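Local coordinates for protein CCMAN5 (PDB 2XSG) that probably acts as a family 92 alpha-mannosidase, hydrolysing mannosides and exposing mannose-6-phosphate on yeast-made glycans, with calcium bound to the enzyme, at residues E178-G183 against T205-Q210; Q593-F598 against R612-K617; G439-D444 against S489-K494; P110-V115 against A277-T282. One frame throughout, in Å; residues are numbered along the deposited sequence.

Contact 1: residues E178-G183 against T205-Q210; sequences ETRADG and TARTLQ
R180 turns its CG opposite the carbonyl carbon, beside the backbone N (chi1 -68°), then bends at chi2 and chi3, and this brings its guanidinium up to R207. R207 answers with CG set between its own N and carbonyl carbon (chi1 65°) and a chain extended from CG to NE; the two side chains cross at about a right angle. R180 NH2 comes obliquely to R207 CB at 3.8 Å and to R207 CD at 4.0 Å, and these aliphatic carbons take the contact. The charged ends stay apart, R180 NH2 lying 4.9 Å from R207 NE with the guanidinium planes 53° to one another. R180 NE is hydrogen-bonded to T184 OG1, which helps hold the bent chain. Nearby, T208 OG1 donates to Q210 O (2.7 Å), almost head-on to the carbonyl. R180 opens a type I turn closed by the bond from G183 N to R180 O (2.9 Å), and this turn joins strands 169-179 and 185-195 as a hairpin. Strand 198-208 pairs with 185-195 on one side and with 248-255 on the other, while the R207 side chain packs on Q266 of helix 259-270.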
loop_
_atom_site.group_PDB
_atom_site.type_symbol
_atom_site.label_atom_id
_atom_site.label_comp_id
_atom_site.label_asym_id
_atom_site.label_seq_id
_atom_site.Cartn_x
_atom_site.Cartn_y
_atom_site.Cartn_z
ATOM N N GLU A 178 -15.544 -32.903 -3.372
ATOM C CA GLU A 178 -15.001 -34.216 -3.785
ATOM C C GLU A 178 -14.517 -34.961 -2.553
ATOM O O GLU A 178 -13.761 -34.406 -1.759
ATOM C CB GLU A 178 -13.781 -34.039 -4.697
ATOM C CG GLU A 178 -14.078 -33.832 -6.163
ATOM C CD GLU A 178 -14.630 -35.095 -6.791
ATOM O OE1 GLU A 178 -13.898 -36.123 -6.800
ATOM O OE2 GLU A 178 -15.794 -35.063 -7.266
ATOM N N THR A 179 -14.928 -36.219 -2.399
ATOM C CA THR A 179 -14.374 -37.073 -1.356
ATOM C C THR A 179 -13.468 -38.098 -2.031
ATOM O O THR A 179 -13.902 -38.804 -2.932
ATOM C CB THR A 179 -15.475 -37.785 -0.537
ATOM O OG1 THR A 179 -16.338 -36.806 0.046
ATOM C CG2 THR A 179 -14.858 -38.639 0.561
ATOM N N ARG A 180 -12.212 -38.149 -1.610
ATOM C CA ARG A 180 -11.219 -39.028 -2.229
ATOM C C ARG A 180 -11.193 -40.387 -1.559
ATOM O O ARG A 180 -11.868 -40.586 -0.545
ATOM C CB ARG A 180 -9.836 -38.374 -2.190
ATOM C CG ARG A 180 -9.716 -37.150 -3.073
ATOM C CD ARG A 180 -10.153 -35.876 -2.332
ATOM N NE ARG A 180 -9.128 -35.447 -1.390
ATOM C CZ ARG A 180 -8.048 -34.751 -1.736
ATOM N NH1 ARG A 180 -7.865 -34.392 -3.002
ATOM N NH2 ARG A 180 -7.148 -34.422 -0.820
ATOM N N ALA A 181 -10.395 -41.306 -2.105
ATOM C CA ALA A 181 -10.249 -42.675 -1.573
ATOM C C ALA A 181 -9.853 -42.738 -0.086
ATOM O O ALA A 181 -10.376 -43.563 0.655
ATOM C CB ALA A 181 -9.260 -43.493 -2.429
ATOM N N ASP A 182 -8.949 -41.856 0.350
ATOM C CA ASP A 182 -8.529 -41.849 1.749
ATOM C C ASP A 182 -9.523 -41.151 2.679
ATOM O O ASP A 182 -9.276 -41.026 3.880
ATOM C CB ASP A 182 -7.127 -41.247 1.922
ATOM C CG ASP A 182 -7.064 -39.774 1.562
ATOM O OD1 ASP A 182 -8.125 -39.132 1.340
ATOM O OD2 ASP A 182 -5.936 -39.260 1.505
ATOM N N GLY A 183 -10.635 -40.677 2.130
ATOM C CA GLY A 183 -11.654 -40.036 2.962
ATOM C C GLY A 183 -11.521 -38.532 3.145
ATOM O O GLY A 183 -12.413 -37.898 3.731
ATOM N N THR A 205 -8.955 -23.938 -4.381
ATOM C CA THR A 205 -9.057 -25.340 -4.004
ATOM C C THR A 205 -8.668 -25.435 -2.524
ATOM O O THR A 205 -7.751 -24.749 -2.084
ATOM C CB THR A 205 -8.143 -26.259 -4.875
ATOM O OG1 THR A 205 -8.320 -27.624 -4.471
ATOM C CG2 THR A 205 -6.664 -25.888 -4.705
ATOM N N ALA A 206 -9.415 -26.223 -1.752
ATOM C CA ALA A 206 -9.122 -26.415 -0.319
ATOM C C ALA A 206 -9.284 -27.884 -0.024
ATOM O O ALA A 206 -10.343 -28.454 -0.288
ATOM C CB ALA A 206 -10.077 -25.583 0.554
ATOM N N ARG A 207 -8.235 -28.518 0.476
ATOM C CA ARG A 207 -8.331 -29.919 0.860
ATOM C C ARG A 207 -8.120 -30.042 2.361
ATOM O O ARG A 207 -7.357 -29.268 2.941
ATOM C CB ARG A 207 -7.286 -30.760 0.118
ATOM C CG ARG A 207 -5.826 -30.409 0.473
ATOM C CD ARG A 207 -4.825 -31.243 -0.337
ATOM N NE ARG A 207 -3.555 -31.316 0.370
ATOM C CZ ARG A 207 -2.420 -31.790 -0.129
ATOM N NH1 ARG A 207 -2.368 -32.242 -1.379
ATOM N NH2 ARG A 207 -1.330 -31.808 0.620
ATOM N N THR A 208 -8.807 -31.005 2.980
ATOM C CA THR A 208 -8.525 -31.384 4.361
ATOM C C THR A 208 -7.379 -32.390 4.312
ATOM O O THR A 208 -7.093 -32.976 3.252
ATOM C CB THR A 208 -9.754 -32.011 5.076
ATOM O OG1 THR A 208 -10.054 -33.281 4.496
ATOM C CG2 THR A 208 -10.993 -31.098 4.976
ATOM N N LEU A 209 -6.710 -32.560 5.444
ATOM C CA LEU A 209 -5.643 -33.533 5.559
ATOM C C LEU A 209 -6.095 -34.747 6.377
ATOM O O LEU A 209 -5.361 -35.733 6.483
ATOM C CB LEU A 209 -4.382 -32.887 6.162
ATOM C CG LEU A 209 -3.835 -31.686 5.382
ATOM C CD1 LEU A 209 -2.709 -31.021 6.157
ATOM C CD2 LEU A 209 -3.351 -32.096 3.982
ATOM N N GLN A 210 -7.298 -34.661 6.945
ATOM C CA GLN A 210 -7.939 -35.767 7.677
ATOM C C GLN A 210 -9.282 -36.081 7.042
ATOM O O GLN A 210 -9.809 -35.242 6.291
ATOM C CB GLN A 210 -8.115 -35.419 9.167
ATOM C CG GLN A 210 -6.807 -35.391 9.945
ATOM C CD GLN A 210 -5.985 -34.144 9.656
ATOM O OE1 GLN A 210 -4.751 -34.179 9.657
ATOM N NE2 GLN A 210 -6.666 -33.034 9.405
#

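Contact 2: residues Q593-F598 against R612-K617; sequences QAPYLF and RAIYTK
P595 and I614 meet at about a right angle where a short 3-10 turn, 594-596, lies against helix 604-616. Both belong to the catalytic domain, of the six-hairpin glycosidase clan, whose core is typically a barrel of helices. I614 has CG1 opposite its carbonyl carbon (chi1 -66°) and CD1 extended beyond it, which carries CD1 across to the proline ring. I614 CD1 presses on P595 CG at 3.4 Å, closer than usual for two carbons, and on P595 CB at 3.9 Å. The second pair, Y596 and Y615, also crosses at about a right angle. Here the hydroxyl end of Y596 approaches the Y615 ring obliquely, with Y596 OH 4.0 Å from Y615 CE2. A water bridges the two phenols, 2.7 Å from Y596 OH and, by a weak bond, 2.7 Å from Y615 OH. I614 CG2 lies over one face of the Y615 ring, toward its rim. Outside the pair, Y596 stacks on F678, Y615 meets the ring of Y648 and packs on helix 665-675, and the Y615 side chain is about 13 Å from the calcium ion. Near the helix end, T616 OG1 donates to R612 O at 2.6 Å and accepts from R612 NE at 2.9 Å; T616 OG1 and T616 N reach R612 O from opposite faces of its carbonyl plane.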
loop_
_atom_site.group_PDB
_atom_site.type_symbol
_atom_site.label_atom_id
_atom_site.label_comp_id
_atom_site.label_asym_id
_atom_site.label_seq_id
_atom_site.Cartn_x
_atom_site.Cartn_y
_atom_site.Cartn_z
ATOM N N GLN A 593 5.463 14.819 -0.337
ATOM C CA GLN A 593 6.778 15.326 -0.695
ATOM C C GLN A 593 7.095 16.646 -0.014
ATOM O O GLN A 593 8.239 17.076 -0.034
ATOM C CB GLN A 593 6.901 15.474 -2.220
ATOM C CG GLN A 593 6.287 16.729 -2.820
ATOM C CD GLN A 593 4.779 16.716 -2.921
ATOM O OE1 GLN A 593 4.079 15.970 -2.217
ATOM N NE2 GLN A 593 4.253 17.565 -3.806
ATOM N N ALA A 594 6.091 17.298 0.575
ATOM C CA ALA A 594 6.268 18.688 1.057
ATOM C C ALA A 594 7.424 18.907 2.034
ATOM O O ALA A 594 8.090 19.931 1.955
ATOM C CB ALA A 594 4.984 19.254 1.616
ATOM N N PRO A 595 7.668 17.957 2.967
ATOM C CA PRO A 595 8.810 18.152 3.869
ATOM C C PRO A 595 10.162 18.228 3.193
ATOM O O PRO A 595 11.076 18.829 3.740
ATOM C CB PRO A 595 8.755 16.929 4.788
ATOM C CG PRO A 595 7.317 16.492 4.736
ATOM C CD PRO A 595 6.814 16.832 3.394
ATOM N N TYR A 596 10.281 17.636 2.008
ATOM C CA TYR A 596 11.536 17.631 1.273
ATOM C C TYR A 596 11.695 18.818 0.318
ATOM O O TYR A 596 12.687 18.890 -0.408
ATOM C CB TYR A 596 11.703 16.305 0.514
ATOM C CG TYR A 596 11.706 15.088 1.419
ATOM C CD1 TYR A 596 10.514 14.464 1.783
ATOM C CD2 TYR A 596 12.904 14.566 1.914
ATOM C CE1 TYR A 596 10.509 13.350 2.624
ATOM C CE2 TYR A 596 12.909 13.458 2.758
ATOM C CZ TYR A 596 11.712 12.854 3.101
ATOM O OH TYR A 596 11.714 11.753 3.928
ATOM N N LEU A 597 10.743 19.750 0.313
ATOM C CA LEU A 597 10.847 20.889 -0.612
ATOM C C LEU A 597 11.727 22.041 -0.128
ATOM O O LEU A 597 12.064 22.943 -0.900
ATOM C CB LEU A 597 9.463 21.385 -1.041
ATOM C CG LEU A 597 8.575 20.281 -1.634
ATOM C CD1 LEU A 597 7.243 20.849 -2.105
ATOM C CD2 LEU A 597 9.282 19.544 -2.765
ATOM N N PHE A 598 12.101 22.010 1.147
ATOM C CA PHE A 598 13.036 22.993 1.678
ATOM C C PHE A 598 14.402 22.926 0.992
ATOM O O PHE A 598 15.106 23.941 0.930
ATOM C CB PHE A 598 13.168 22.864 3.198
ATOM C CG PHE A 598 11.948 23.295 3.952
ATOM C CD1 PHE A 598 11.122 22.344 4.564
ATOM C CD2 PHE A 598 11.622 24.647 4.065
ATOM C CE1 PHE A 598 9.999 22.734 5.304
ATOM C CE2 PHE A 598 10.501 25.050 4.797
ATOM C CZ PHE A 598 9.680 24.083 5.414
ATOM N N ARG A 612 13.170 14.038 10.002
ATOM C CA ARG A 612 13.389 13.348 11.266
ATOM C C ARG A 612 12.178 13.483 12.206
ATOM O O ARG A 612 11.805 12.512 12.874
ATOM C CB ARG A 612 14.689 13.812 11.941
ATOM C CG ARG A 612 15.054 13.035 13.203
ATOM C CD ARG A 612 15.479 11.601 12.928
ATOM N NE ARG A 612 15.527 10.783 14.149
ATOM C CZ ARG A 612 16.594 10.101 14.571
ATOM N NH1 ARG A 612 17.725 10.102 13.873
ATOM N NH2 ARG A 612 16.519 9.370 15.685
ATOM N N ALA A 613 11.552 14.662 12.226
ATOM C CA ALA A 613 10.446 14.956 13.161
ATOM C C ALA A 613 9.143 14.205 12.850
ATOM O O ALA A 613 8.553 13.541 13.725
ATOM C CB ALA A 613 10.187 16.478 13.223
ATOM N N ILE A 614 8.692 14.318 11.603
ATOM C CA ILE A 614 7.448 13.668 11.174
ATOM C C ILE A 614 7.530 12.164 11.398
ATOM O O ILE A 614 6.571 11.543 11.854
ATOM C CB ILE A 614 7.109 13.989 9.685
ATOM C CG1 ILE A 614 6.789 15.482 9.517
ATOM C CG2 ILE A 614 5.861 13.170 9.185
ATOM C CD1 ILE A 614 6.882 15.991 8.065
ATOM N N TYR A 615 8.673 11.574 11.084
ATOM C CA TYR A 615 8.760 10.105 11.068
ATOM C C TYR A 615 9.229 9.478 12.383
ATOM O O TYR A 615 8.983 8.300 12.614
ATOM C CB TYR A 615 9.624 9.616 9.906
ATOM C CG TYR A 615 8.995 9.890 8.573
ATOM C CD1 TYR A 615 8.059 9.009 8.040
ATOM C CD2 TYR A 615 9.324 11.041 7.851
ATOM C CE1 TYR A 615 7.457 9.251 6.823
ATOM C CE2 TYR A 615 8.732 11.300 6.622
ATOM C CZ TYR A 615 7.795 10.392 6.106
ATOM O OH TYR A 615 7.203 10.635 4.886
ATOM N N THR A 616 9.894 10.254 13.244
ATOM C CA THR A 616 10.464 9.652 14.456
ATOM C C THR A 616 10.179 10.405 15.754
ATOM O O THR A 616 10.591 9.943 16.810
ATOM C CB THR A 616 11.981 9.424 14.365
ATOM O OG1 THR A 616 12.670 10.666 14.540
ATOM C CG2 THR A 616 12.372 8.814 13.037
ATOM N N LYS A 617 9.475 11.533 15.668
ATOM C CA LYS A 617 9.187 12.383 16.826
ATOM C C LYS A 617 7.701 12.784 16.851
ATOM O O LYS A 617 6.916 12.323 16.023
ATOM C CB LYS A 617 10.071 13.640 16.785
ATOM C CG LYS A 617 11.577 13.361 16.779
ATOM C CD LYS A 617 12.366 14.661 16.650
ATOM C CE LYS A 617 13.861 14.432 16.728
ATOM N NZ LYS A 617 14.310 13.984 18.075
HETATM O O HOH W 1 9.518 10.210 3.527
#

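Contact 3: residues G439-D444 against S489-K494; sequences GQYSAD and SWPIEK
Y441 and W490 have the nearest CA atoms of the two segments, 11.1 Å apart, so the backbones stand well off from each other and large side chains span the distance. The segments belong to the helical catalytic domain of the six-hairpin glycosidase clan: Y441 sits in the link between helices 427-438 and 443-448, while W490 and P491 lie on helix 478-495, kinked where the N atoms of P491 and I492 make no bond to the preceding turn. Both aromatic residues place CG opposite the carbonyl carbon (chi1 -71° for Y441), and the two side chains run past one another in opposing senses. The CD2-CE2 bond of Y441 lies obliquely against CE3 and CZ3 of the indole's six-membered ring: Y441 CD2 is 3.8 Å from W490 CZ3, and Y441 CE2 is 3.8 Å from W490 CE3. The planes of these two rings are 36° apart and their centroids 5.7 Å. Farther out, Y441 OH reaches P491 CG at 4.1 Å. R461 makes a cation-pi contact with the Y441 ring, L446 packs against both aromatic side chains, and W490 NE1 is hydrogen-bonded to E486 OE2. S442 is the N-cap of helix 443-448: its side chain caps a backbone N of the first turn, and its own N is hydrogen-bonded to E445 OE1, consistent with a capping box. On helix 478-495, K494 NZ forms a salt bridge to E493 OE2 at 2.9 Å, coming in from above the carboxylate plane, 54° out of it.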
loop_
_atom_site.group_PDB
_atom_site.type_symbol
_atom_site.label_atom_id
_atom_site.label_comp_id
_atom_site.label_asym_id
_atom_site.label_seq_id
_atom_site.Cartn_x
_atom_site.Cartn_y
_atom_site.Cartn_z
ATOM N N GLY A 439 -6.891 11.195 -20.271
ATOM C CA GLY A 439 -7.972 12.015 -20.804
ATOM C C GLY A 439 -7.389 13.224 -21.501
ATOM O O GLY A 439 -6.186 13.495 -21.395
ATOM N N GLN A 440 -8.249 13.941 -22.217
ATOM C CA GLN A 440 -7.879 15.177 -22.909
ATOM C C GLN A 440 -8.670 16.342 -22.332
ATOM O O GLN A 440 -9.830 16.175 -21.951
ATOM C CB GLN A 440 -8.190 15.089 -24.408
ATOM C CG GLN A 440 -8.198 13.685 -24.987
ATOM C CD GLN A 440 -6.828 13.083 -25.026
ATOM O OE1 GLN A 440 -5.850 13.756 -25.396
ATOM N NE2 GLN A 440 -6.728 11.803 -24.639
ATOM N N TYR A 441 -8.044 17.519 -22.268
ATOM C CA TYR A 441 -8.793 18.751 -22.024
ATOM C C TYR A 441 -9.862 18.887 -23.130
ATOM O O TYR A 441 -9.620 18.494 -24.285
ATOM C CB TYR A 441 -7.855 19.962 -22.041
ATOM C CG TYR A 441 -6.926 20.067 -20.845
ATOM C CD1 TYR A 441 -7.436 20.246 -19.555
ATOM C CD2 TYR A 441 -5.544 20.008 -21.007
ATOM C CE1 TYR A 441 -6.588 20.338 -18.446
ATOM C CE2 TYR A 441 -4.686 20.101 -19.918
ATOM C CZ TYR A 441 -5.213 20.271 -18.645
ATOM O OH TYR A 441 -4.371 20.374 -17.583
ATOM N N SER A 442 -11.037 19.411 -22.781
ATOM C CA SER A 442 -12.051 19.732 -23.792
ATOM C C SER A 442 -11.576 20.917 -24.662
ATOM O O SER A 442 -10.586 21.586 -24.326
ATOM C CB SER A 442 -13.375 20.096 -23.124
ATOM O OG SER A 442 -13.305 21.412 -22.571
ATOM N N ALA A 443 -12.286 21.172 -25.767
ATOM C CA ALA A 443 -12.021 22.345 -26.596
ATOM C C ALA A 443 -11.856 23.615 -25.754
ATOM O O ALA A 443 -10.827 24.293 -25.835
ATOM C CB ALA A 443 -13.144 22.531 -27.662
ATOM N N ASP A 444 -12.859 23.925 -24.934
ATOM C CA ASP A 444 -12.826 25.158 -24.138
ATOM C C ASP A 444 -11.651 25.169 -23.180
ATOM O O ASP A 444 -11.026 26.206 -22.976
ATOM C CB ASP A 444 -14.149 25.399 -23.410
ATOM C CG ASP A 444 -15.268 25.850 -24.358
ATOM O OD1 ASP A 444 -14.952 26.405 -25.433
ATOM O OD2 ASP A 444 -16.462 25.647 -24.026
ATOM N N SER A 489 2.773 22.063 -18.583
ATOM C CA SER A 489 3.196 23.331 -17.997
ATOM C C SER A 489 1.992 24.200 -17.589
ATOM O O SER A 489 2.119 25.063 -16.714
ATOM C CB SER A 489 4.126 24.094 -18.958
ATOM O OG SER A 489 3.382 24.665 -20.032
ATOM N N TRP A 490 0.828 23.937 -18.191
ATOM C CA TRP A 490 -0.366 24.801 -18.044
ATOM C C TRP A 490 -0.891 25.006 -16.599
ATOM O O TRP A 490 -1.203 26.149 -16.206
ATOM C CB TRP A 490 -1.511 24.347 -18.972
ATOM C CG TRP A 490 -1.290 24.509 -20.491
ATOM C CD1 TRP A 490 -0.284 25.207 -21.123
ATOM C CD2 TRP A 490 -2.131 23.992 -21.543
ATOM N NE1 TRP A 490 -0.439 25.119 -22.484
ATOM C CE2 TRP A 490 -1.564 24.390 -22.766
ATOM C CE3 TRP A 490 -3.303 23.225 -21.560
ATOM C CZ2 TRP A 490 -2.125 24.043 -24.001
ATOM C CZ3 TRP A 490 -3.858 22.883 -22.769
ATOM C CH2 TRP A 490 -3.273 23.293 -23.981
ATOM N N PRO A 491 -1.005 23.911 -15.803
ATOM C CA PRO A 491 -1.575 24.090 -14.465
ATOM C C PRO A 491 -0.761 25.072 -13.622
ATOM O O PRO A 491 -1.342 25.947 -12.980
ATOM C CB PRO A 491 -1.516 22.691 -13.856
ATOM C CG PRO A 491 -1.452 21.775 -15.007
ATOM C CD PRO A 491 -0.742 22.494 -16.100
ATOM N N ILE A 492 0.565 24.937 -13.645
ATOM C CA ILE A 492 1.442 25.871 -12.918
ATOM C C ILE A 492 1.288 27.319 -13.412
ATOM O O ILE A 492 1.103 28.236 -12.620
ATOM C CB ILE A 492 2.928 25.437 -12.949
ATOM C CG1 ILE A 492 3.154 24.204 -12.057
ATOM C CG2 ILE A 492 3.840 26.564 -12.459
ATOM C CD1 ILE A 492 4.403 23.424 -12.422
ATOM N N GLU A 493 1.360 27.519 -14.718
ATOM C CA GLU A 493 1.328 28.872 -15.270
ATOM C C GLU A 493 -0.026 29.540 -15.080
ATOM O O GLU A 493 -0.091 30.708 -14.706
ATOM C CB GLU A 493 1.686 28.835 -16.754
ATOM C CG GLU A 493 1.783 30.188 -17.439
ATOM C CD GLU A 493 1.429 30.085 -18.913
ATOM O OE1 GLU A 493 1.534 28.966 -19.474
ATOM O OE2 GLU A 493 1.035 31.118 -19.503
ATOM N N LYS A 494 -1.099 28.785 -15.306
ATOM C CA LYS A 494 -2.444 29.347 -15.391
ATOM C C LYS A 494 -3.236 29.355 -14.077
ATOM O O LYS A 494 -4.195 30.118 -13.950
ATOM C CB LYS A 494 -3.266 28.622 -16.477
ATOM C CG LYS A 494 -2.662 28.649 -17.885
ATOM C CD LYS A 494 -3.161 29.865 -18.665
ATOM C CE LYS A 494 -2.879 29.727 -20.159
ATOM N NZ LYS A 494 -1.494 30.140 -20.527
#

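Contact 4: residues P110-V115 against A277-T282; sequences PGFYSV and AIRDRT
R279 lies across F112, its chain starting at CB with CG opposite the backbone N (chi1 -173°). R279 CG is the first atom to touch, resting on F112 CB at 3.7 Å. R279 CD follows along the same neighbour, 3.9 Å from F112 CB and 4.2 Å from F112 CG, so the phenylalanine is met at the base of its ring and from an oblique direction. A bend at chi3 then turns the guanidinium off the ring, and the two planes end 76° apart. At the tip, R279 NH2 forms a salt bridge to D280 OD1 (3.2 Å), which sits at the edge of the guanidinium, in its plane, and is met on its syn side but 33° out of the carboxylate plane; R279 NH1 has a long, weak ion pair with D276. The contact lays helix 275-290 against the antiparallel sheet of the N-terminal domain, at the turn between strands 106-109 and 112-121. One turn along the helix, T282 CG2 touches G111 CA at 3.7 Å, a close approach of the backbones at a residue with no side chain, while T282 OG1 is hydrogen-bonded to A140 O. A water donates to P110 O (2.7 Å) and to R279 O (3.0 Å), tying the loop to the helix backbone.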
loop_
_atom_site.group_PDB
_atom_site.type_symbol
_atom_site.label_atom_id
_atom_site.label_comp_id
_atom_site.label_asym_id
_atom_site.label_seq_id
_atom_site.Cartn_x
_atom_site.Cartn_y
_atom_site.Cartn_z
ATOM N N PRO A 110 6.102 -12.608 10.331
ATOM C CA PRO A 110 6.136 -12.829 8.884
ATOM C C PRO A 110 5.879 -14.277 8.440
ATOM O O PRO A 110 6.701 -15.151 8.668
ATOM C CB PRO A 110 7.545 -12.337 8.497
ATOM C CG PRO A 110 7.781 -11.214 9.429
ATOM C CD PRO A 110 7.212 -11.731 10.758
ATOM N N GLY A 111 4.716 -14.499 7.826
ATOM C CA GLY A 111 4.335 -15.805 7.296
ATOM C C GLY A 111 3.374 -16.620 8.142
ATOM O O GLY A 111 2.933 -17.699 7.721
ATOM N N PHE A 112 3.050 -16.133 9.337
ATOM C CA PHE A 112 2.261 -16.932 10.283
ATOM C C PHE A 112 1.362 -16.114 11.183
ATOM O O PHE A 112 1.642 -14.964 11.464
ATOM C CB PHE A 112 3.158 -17.894 11.100
ATOM C CG PHE A 112 3.845 -17.266 12.296
ATOM C CD1 PHE A 112 5.002 -16.511 12.134
ATOM C CD2 PHE A 112 3.361 -17.477 13.579
ATOM C CE1 PHE A 112 5.660 -15.944 13.224
ATOM C CE2 PHE A 112 3.998 -16.913 14.691
ATOM C CZ PHE A 112 5.155 -16.130 14.507
ATOM N N TYR A 113 0.277 -16.733 11.641
ATOM C CA TYR A 113 -0.519 -16.172 12.727
ATOM C C TYR A 113 -1.102 -17.301 13.600
ATOM O O TYR A 113 -1.537 -18.330 13.080
ATOM C CB TYR A 113 -1.622 -15.269 12.167
ATOM C CG TYR A 113 -2.621 -14.808 13.201
ATOM C CD1 TYR A 113 -3.684 -15.637 13.584
ATOM C CD2 TYR A 113 -2.523 -13.553 13.776
ATOM C CE1 TYR A 113 -4.609 -15.231 14.518
ATOM C CE2 TYR A 113 -3.449 -13.129 14.719
ATOM C CZ TYR A 113 -4.491 -13.977 15.084
ATOM O OH TYR A 113 -5.402 -13.584 16.032
ATOM N N SER A 114 -1.088 -17.117 14.919
ATOM C CA SER A 114 -1.611 -18.143 15.831
ATOM C C SER A 114 -2.411 -17.495 16.967
ATOM O O SER A 114 -2.074 -16.386 17.424
ATOM C CB SER A 114 -0.478 -19.038 16.371
ATOM O OG SER A 114 0.457 -19.406 15.345
ATOM N N VAL A 115 -3.484 -18.173 17.394
ATOM C CA VAL A 115 -4.385 -17.670 18.443
ATOM C C VAL A 115 -5.124 -18.832 19.120
ATOM O O VAL A 115 -5.465 -19.850 18.478
ATOM C CB VAL A 115 -5.415 -16.641 17.886
ATOM C CG1 VAL A 115 -6.410 -17.297 16.891
ATOM C CG2 VAL A 115 -6.180 -15.931 19.027
ATOM N N ALA A 277 7.146 -26.840 8.075
ATOM C CA ALA A 277 8.078 -26.571 6.970
ATOM C C ALA A 277 7.578 -25.487 6.014
ATOM O O ALA A 277 8.371 -24.707 5.506
ATOM C CB ALA A 277 8.418 -27.855 6.191
ATOM N N ILE A 278 6.276 -25.453 5.762
ATOM C CA ILE A 278 5.699 -24.357 4.984
ATOM C C ILE A 278 5.824 -23.027 5.734
ATOM O O ILE A 278 6.221 -22.019 5.152
ATOM C CB ILE A 278 4.223 -24.644 4.570
ATOM C CG1 ILE A 278 4.153 -25.887 3.671
ATOM C CG2 ILE A 278 3.618 -23.436 3.857
ATOM C CD1 ILE A 278 2.748 -26.594 3.660
ATOM N N ARG A 279 5.510 -23.032 7.029
ATOM C CA ARG A 279 5.664 -21.832 7.864
ATOM C C ARG A 279 7.126 -21.395 7.899
ATOM O O ARG A 279 7.430 -20.214 7.725
ATOM C CB ARG A 279 5.171 -22.090 9.283
ATOM C CG ARG A 279 5.120 -20.839 10.195
ATOM C CD ARG A 279 4.995 -21.239 11.685
ATOM N NE ARG A 279 6.089 -22.154 11.999
ATOM C CZ ARG A 279 6.022 -23.209 12.799
ATOM N NH1 ARG A 279 4.888 -23.520 13.442
ATOM N NH2 ARG A 279 7.114 -23.955 12.944
ATOM N N ASP A 280 8.020 -22.357 8.130
ATOM C CA ASP A 280 9.454 -22.079 8.228
ATOM C C ASP A 280 9.995 -21.498 6.928
ATOM O O ASP A 280 10.796 -20.554 6.940
ATOM C CB ASP A 280 10.226 -23.352 8.579
ATOM C CG ASP A 280 10.033 -23.798 10.033
ATOM O OD1 ASP A 280 9.358 -23.098 10.824
ATOM O OD2 ASP A 280 10.584 -24.858 10.392
ATOM N N ARG A 281 9.585 -22.079 5.802
ATOM C CA ARG A 281 10.069 -21.616 4.494
ATOM C C ARG A 281 9.627 -20.188 4.171
ATOM O O ARG A 281 10.379 -19.410 3.572
ATOM C CB ARG A 281 9.660 -22.573 3.387
ATOM C CG ARG A 281 10.144 -22.158 2.013
ATOM C CD ARG A 281 9.546 -23.041 0.932
ATOM N NE ARG A 281 8.091 -22.906 0.870
ATOM C CZ ARG A 281 7.293 -23.637 0.092
ATOM N NH1 ARG A 281 7.797 -24.576 -0.699
ATOM N NH2 ARG A 281 5.978 -23.430 0.115
ATOM N N THR A 282 8.415 -19.829 4.580
ATOM C CA THR A 282 7.962 -18.462 4.348
ATOM C C THR A 282 8.710 -17.491 5.256
ATOM O O THR A 282 9.008 -16.371 4.833
ATOM C CB THR A 282 6.458 -18.318 4.491
ATOM O OG1 THR A 282 5.824 -19.178 3.535
ATOM C CG2 THR A 282 6.043 -16.892 4.222
HETATM O O HOH W 2 6.509 -17.804 9.261
#

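Contacts 1 and 4 both reach the large antiparallel sheet of the N-terminal part, with centres about 23 Å apart, and contact 1 is nested within the chain loop that contact 4 closes. Contact 4 packs helix 275-290, which belongs by sequence to the catalytic domain, against strands of the N-terminal part and so joins the two. Contacts 3 and 2 follow in that order along the chain, both in the helical catalytic domain, with centres about 31 Å apart and nearest atoms about 10 Å apart. Contact 1 lies across the chain's centre from both, its centre about 54 Å from that of contact 2 and about 61 Å from that of contact 3, reflecting the two-part build of the enzyme.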